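Local coordinates for fiber protein (Human adenovirus 14, PDB 3F0Y) that forms the trimeric knob at the tip of the viral fiber, which probably attaches the virus to host cells by binding a cellular receptor, at residues 136-148 and 190-203. Numbering follows the deposited sequence. Where two conformers were deposited one is given.
Sequences NYIYGTCHYTASD and SATTLVTSPFTFYY
Ile138 meets Phe201 at about a right angle: its CG2, anti to the backbone N, lies 3.9 Å from Phe201 CB, while CD1 reaches on to 3.3 Å from Tyr202 O. At Gly140 the Phe199 ring lies against the bare glycine backbone, its CE1 3.7 Å from Gly140 CA; the ring's other neighbours include Ile156 of strand 151-160. A water donates to both Thr141 O and Pro198 O, bridging the two backbones. Cys142 packs its CB against Ser197 O and turns SG towards Thr196 CB. The direct bonds come at His143, where Ser197 grips the backbone twice: His143 N donates to Ser197 OG at 2.7 Å (159°), and Ser197 N donates to His143 O at 2.8 Å. Ser197 OG, placed between its own N and carbonyl carbon (chi1 61°), substitutes for a backbone carbonyl as acceptor. Tyr144 sets its ring edge on the 193-195 backbone, with CD1 3.3 Å from Val195 O; its OH is bonded to Glu186, to Lys134 of a neighbouring subunit and, through water, to Thr192 N. Another water joins Thr145 N to Val195 O. Strands 137-145 and 199-203, outermost within this chain in the knob's two sheets, run nearly antiparallel (165°) with axes 7.4 Å apart; apolar packing and a serine-and-water seam, rather than continuous strand pairing, thus close this border of the sandwich.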
loop_
_atom_site.group_PDB
_atom_site.type_symbol
_atom_site.label_atom_id
_atom_site.label_comp_id
_atom_site.label_asym_id
_atom_site.label_seq_id
_atom_site.Cartn_x
_atom_site.Cartn_y
_atom_site.Cartn_z
ATOM N N ASN A 136 0.664 -15.696 -9.511
ATOM C CA ASN A 136 -0.323 -15.922 -8.456
ATOM C C ASN A 136 0.121 -15.454 -7.068
ATOM O O ASN A 136 -0.682 -15.463 -6.135
ATOM C CB ASN A 136 -0.684 -17.410 -8.395
ATOM C CG ASN A 136 -1.374 -17.892 -9.653
ATOM O OD1 ASN A 136 -0.735 -18.420 -10.562
ATOM N ND2 ASN A 136 -2.684 -17.700 -9.720
ATOM N N TYR A 137 1.380 -15.037 -6.933
ATOM C CA TYR A 137 1.959 -14.734 -5.627
ATOM C C TYR A 137 2.097 -13.239 -5.338
ATOM O O TYR A 137 2.542 -12.460 -6.183
ATOM C CB TYR A 137 3.327 -15.402 -5.488
ATOM C CG TYR A 137 3.268 -16.910 -5.492
ATOM C CD1 TYR A 137 3.508 -17.631 -6.658
ATOM C CD2 TYR A 137 2.976 -17.619 -4.329
ATOM C CE1 TYR A 137 3.458 -19.019 -6.668
ATOM C CE2 TYR A 137 2.925 -19.010 -4.330
ATOM C CZ TYR A 137 3.167 -19.702 -5.504
ATOM O OH TYR A 137 3.118 -21.080 -5.520
ATOM N N ILE A 138 1.706 -12.865 -4.124
ATOM C CA ILE A 138 1.881 -11.517 -3.601
ATOM C C ILE A 138 2.605 -11.642 -2.264
ATOM O O ILE A 138 2.319 -12.553 -1.485
ATOM C CB ILE A 138 0.519 -10.821 -3.400
ATOM C CG1 ILE A 138 -0.091 -10.442 -4.750
ATOM C CG2 ILE A 138 0.661 -9.583 -2.524
ATOM C CD1 ILE A 138 -1.553 -10.059 -4.667
ATOM N N TYR A 139 3.549 -10.741 -2.005
ATOM C CA TYR A 139 4.353 -10.801 -0.790
ATOM C C TYR A 139 4.347 -9.477 -0.043
ATOM O O TYR A 139 4.163 -8.411 -0.633
ATOM C CB TYR A 139 5.796 -11.171 -1.119
ATOM C CG TYR A 139 5.939 -12.428 -1.942
ATOM C CD1 TYR A 139 6.063 -12.363 -3.323
ATOM C CD2 TYR A 139 5.955 -13.683 -1.338
ATOM C CE1 TYR A 139 6.201 -13.512 -4.089
ATOM C CE2 TYR A 139 6.091 -14.840 -2.095
ATOM C CZ TYR A 139 6.216 -14.746 -3.469
ATOM O OH TYR A 139 6.352 -15.886 -4.227
ATOM N N GLY A 140 4.565 -9.557 1.262
ATOM C CA GLY A 140 4.654 -8.369 2.088
ATOM C C GLY A 140 5.039 -8.703 3.508
ATOM O O GLY A 140 5.493 -9.816 3.796
ATOM N N THR A 141 4.870 -7.723 4.390
ATOM C CA THR A 141 5.184 -7.879 5.803
ATOM C C THR A 141 4.133 -7.173 6.658
ATOM O O THR A 141 3.516 -6.199 6.222
ATOM C CB THR A 141 6.582 -7.294 6.121
ATOM O OG1 THR A 141 7.568 -7.914 5.283
ATOM C CG2 THR A 141 6.956 -7.519 7.580
ATOM N N CYS A 142 3.938 -7.676 7.868
ATOM C CA CYS A 142 3.147 -6.999 8.879
ATOM C C CYS A 142 3.973 -7.099 10.150
ATOM O O CYS A 142 5.089 -7.621 10.119
ATOM C CB CYS A 142 1.770 -7.645 9.039
ATOM S SG CYS A 142 1.787 -9.297 9.744
ATOM N N HIS A 143 3.447 -6.596 11.257
ATOM C CA HIS A 143 4.186 -6.627 12.508
ATOM C C HIS A 143 3.319 -7.081 13.664
ATOM O O HIS A 143 2.122 -6.798 13.708
ATOM C CB HIS A 143 4.770 -5.252 12.819
ATOM C CG HIS A 143 5.928 -4.879 11.947
ATOM N ND1 HIS A 143 5.771 -4.367 10.678
ATOM C CD2 HIS A 143 7.263 -4.943 12.164
ATOM C CE1 HIS A 143 6.958 -4.133 10.150
ATOM N NE2 HIS A 143 7.881 -4.476 11.030
ATOM N N TYR A 144 3.948 -7.798 14.588
ATOM C CA TYR A 144 3.363 -8.092 15.881
ATOM C C TYR A 144 3.962 -7.120 16.892
ATOM O O TYR A 144 5.184 -7.013 17.004
ATOM C CB TYR A 144 3.656 -9.538 16.289
ATOM C CG TYR A 144 3.403 -9.812 17.752
ATOM C CD1 TYR A 144 2.109 -9.971 18.234
ATOM C CD2 TYR A 144 4.456 -9.896 18.658
ATOM C CE1 TYR A 144 1.868 -10.214 19.573
ATOM C CE2 TYR A 144 4.226 -10.142 20.002
ATOM C CZ TYR A 144 2.928 -10.297 20.453
ATOM O OH TYR A 144 2.679 -10.537 21.782
ATOM N N THR A 145 3.101 -6.409 17.613
ATOM C CA THR A 145 3.538 -5.496 18.662
ATOM C C THR A 145 3.753 -6.294 19.946
ATOM O O THR A 145 2.803 -6.843 20.510
ATOM C CB THR A 145 2.509 -4.373 18.900
ATOM O OG1 THR A 145 2.231 -3.709 17.659
ATOM C CG2 THR A 145 3.037 -3.360 19.906
ATOM N N ALA A 146 5.005 -6.359 20.390
ATOM C CA ALA A 146 5.385 -7.182 21.535
ATOM C C ALA A 146 5.079 -6.491 22.857
ATOM O O ALA A 146 4.809 -5.290 22.897
ATOM C CB ALA A 146 6.861 -7.542 21.459
ATOM N N SER A 147 5.142 -7.267 23.937
ATOM C CA SER A 147 4.874 -6.768 25.288
ATOM C C SER A 147 5.820 -5.637 25.702
ATOM O O SER A 147 5.461 -4.809 26.540
ATOM C CB SER A 147 4.955 -7.914 26.304
ATOM O OG SER A 147 6.204 -8.580 26.230
ATOM N N ASP A 148 7.018 -5.607 25.114
ATOM C CA ASP A 148 7.975 -4.516 25.341
ATOM C C ASP A 148 7.825 -3.367 24.327
ATOM O O ASP A 148 8.680 -2.483 24.257
ATOM C CB ASP A 148 9.416 -5.052 25.338
ATOM C CG ASP A 148 9.842 -5.627 23.990
ATOM O OD1 ASP A 148 8.995 -5.746 23.077
ATOM O OD2 ASP A 148 11.035 -5.970 23.854
ATOM N N SER A 190 5.083 -13.784 29.046
ATOM C CA SER A 190 4.801 -12.459 28.472
ATOM C C SER A 190 3.758 -12.483 27.345
ATOM O O SER A 190 3.194 -11.442 27.006
ATOM C CB SER A 190 6.095 -11.808 27.967
ATOM O OG SER A 190 6.657 -12.530 26.885
ATOM N N ALA A 191 3.507 -13.655 26.765
ATOM C CA ALA A 191 2.510 -13.784 25.702
ATOM C C ALA A 191 1.115 -13.434 26.220
ATOM O O ALA A 191 0.764 -13.770 27.351
ATOM C CB ALA A 191 2.520 -15.195 25.126
ATOM N N THR A 192 0.336 -12.745 25.390
ATOM C CA THR A 192 -1.047 -12.409 25.714
ATOM C C THR A 192 -1.954 -12.763 24.538
ATOM O O THR A 192 -2.572 -13.828 24.529
ATOM C CB THR A 192 -1.202 -10.917 26.081
ATOM O OG1 THR A 192 -0.670 -10.102 25.028
ATOM C CG2 THR A 192 -0.473 -10.607 27.375
ATOM N N THR A 193 -2.014 -11.883 23.543
ATOM C CA THR A 193 -2.843 -12.100 22.363
ATOM C C THR A 193 -2.012 -11.912 21.104
ATOM O O THR A 193 -1.334 -10.896 20.951
ATOM C CB THR A 193 -4.031 -11.119 22.320
ATOM O OG1 THR A 193 -4.764 -11.202 23.546
ATOM C CG2 THR A 193 -4.962 -11.442 21.154
ATOM N N LEU A 194 -2.068 -12.899 20.212
ATOM C CA LEU A 194 -1.419 -12.798 18.913
ATOM C C LEU A 194 -2.250 -11.891 18.014
ATOM O O LEU A 194 -3.318 -12.284 17.538
ATOM C CB LEU A 194 -1.257 -14.183 18.276
ATOM C CG LEU A 194 -0.694 -14.255 16.852
ATOM C CD1 LEU A 194 0.420 -13.242 16.628
ATOM C CD2 LEU A 194 -0.205 -15.669 16.550
ATOM N N VAL A 195 -1.764 -10.671 17.811
ATOM C CA VAL A 195 -2.380 -9.723 16.894
ATOM C C VAL A 195 -1.369 -9.361 15.813
ATOM O O VAL A 195 -0.241 -8.983 16.121
ATOM C CB VAL A 195 -2.815 -8.432 17.619
ATOM C CG1 VAL A 195 -3.316 -7.391 16.618
ATOM C CG2 VAL A 195 -3.884 -8.738 18.657
ATOM N N THR A 196 -1.766 -9.490 14.552
ATOM C CA THR A 196 -0.944 -9.004 13.446
ATOM C C THR A 196 -1.430 -7.609 13.067
ATOM O O THR A 196 -2.622 -7.314 13.170
ATOM C CB THR A 196 -1.006 -9.939 12.215
ATOM O OG1 THR A 196 -2.330 -9.949 11.667
ATOM C CG2 THR A 196 -0.595 -11.359 12.590
ATOM N N SER A 197 -0.509 -6.744 12.653
ATOM C CA SER A 197 -0.884 -5.428 12.150
ATOM C C SER A 197 -1.507 -5.604 10.768
ATOM O O SER A 197 -1.219 -6.587 10.086
ATOM C CB SER A 197 0.325 -4.491 12.090
ATOM O OG SER A 197 1.327 -4.988 11.223
ATOM N N PRO A 198 -2.368 -4.661 10.350
ATOM C CA PRO A 198 -3.047 -4.837 9.070
ATOM C C PRO A 198 -2.077 -4.948 7.900
ATOM O O PRO A 198 -1.113 -4.185 7.821
ATOM C CB PRO A 198 -3.895 -3.568 8.937
ATOM C CG PRO A 198 -4.011 -3.022 10.307
ATOM C CD PRO A 198 -2.756 -3.402 11.011
ATOM N N PHE A 199 -2.325 -5.913 7.023
ATOM C CA PHE A 199 -1.601 -6.011 5.765
ATOM C C PHE A 199 -2.548 -5.641 4.637
ATOM O O PHE A 199 -3.627 -6.224 4.512
ATOM C CB PHE A 199 -1.062 -7.422 5.551
ATOM C CG PHE A 199 -0.388 -7.613 4.221
ATOM C CD1 PHE A 199 0.679 -6.804 3.850
ATOM C CD2 PHE A 199 -0.815 -8.599 3.342
ATOM C CE1 PHE A 199 1.305 -6.971 2.624
ATOM C CE2 PHE A 199 -0.187 -8.777 2.113
ATOM C CZ PHE A 199 0.873 -7.961 1.754
ATOM N N THR A 200 -2.143 -4.665 3.831
ATOM C CA THR A 200 -2.910 -4.267 2.660
ATOM C C THR A 200 -2.206 -4.735 1.396
ATOM O O THR A 200 -1.033 -4.434 1.186
ATOM C CB THR A 200 -3.109 -2.747 2.594
ATOM O OG1 THR A 200 -3.790 -2.309 3.774
ATOM C CG2 THR A 200 -3.935 -2.366 1.370
ATOM N N PHE A 201 -2.926 -5.488 0.569
ATOM C CA PHE A 201 -2.431 -5.868 -0.745
ATOM C C PHE A 201 -3.492 -5.620 -1.800
ATOM O O PHE A 201 -4.662 -5.386 -1.483
ATOM C CB PHE A 201 -1.949 -7.324 -0.772
ATOM C CG PHE A 201 -3.022 -8.338 -0.490
ATOM C CD1 PHE A 201 -3.619 -9.045 -1.526
ATOM C CD2 PHE A 201 -3.410 -8.614 0.814
ATOM C CE1 PHE A 201 -4.598 -9.997 -1.267
ATOM C CE2 PHE A 201 -4.389 -9.563 1.080
ATOM C CZ PHE A 201 -4.983 -10.255 0.037
ATOM N N TYR A 202 -3.057 -5.668 -3.054
ATOM C CA TYR A 202 -3.917 -5.342 -4.183
ATOM C C TYR A 202 -3.895 -6.462 -5.211
ATOM O O TYR A 202 -2.881 -7.135 -5.394
ATOM C CB TYR A 202 -3.469 -4.023 -4.817
ATOM C CG TYR A 202 -3.160 -2.953 -3.795
ATOM C CD1 TYR A 202 -4.077 -1.949 -3.505
ATOM C CD2 TYR A 202 -1.957 -2.966 -3.093
ATOM C CE1 TYR A 202 -3.794 -0.977 -2.557
ATOM C CE2 TYR A 202 -1.665 -2.005 -2.149
ATOM C CZ TYR A 202 -2.585 -1.014 -1.884
ATOM O OH TYR A 202 -2.287 -0.061 -0.942
ATOM N N TYR A 203 -5.030 -6.664 -5.870
ATOM C CA TYR A 203 -5.103 -7.629 -6.946
ATOM C C TYR A 203 -6.143 -7.216 -7.973
ATOM O O TYR A 203 -7.098 -6.503 -7.656
ATOM C CB TYR A 203 -5.354 -9.048 -6.419
ATOM C CG TYR A 203 -6.639 -9.268 -5.644
ATOM C CD1 TYR A 203 -7.856 -9.427 -6.301
ATOM C CD2 TYR A 203 -6.628 -9.368 -4.256
ATOM C CE1 TYR A 203 -9.033 -9.654 -5.595
ATOM C CE2 TYR A 203 -7.799 -9.596 -3.539
ATOM C CZ TYR A 203 -8.998 -9.738 -4.217
ATOM O OH TYR A 203 -10.159 -9.966 -3.516
HETATM O O HOH W 1 1.678 -4.299 6.653
HETATM O O HOH W 2 1.306 -12.722 22.676
HETATM O O HOH W 3 0.475 -6.943 17.461
#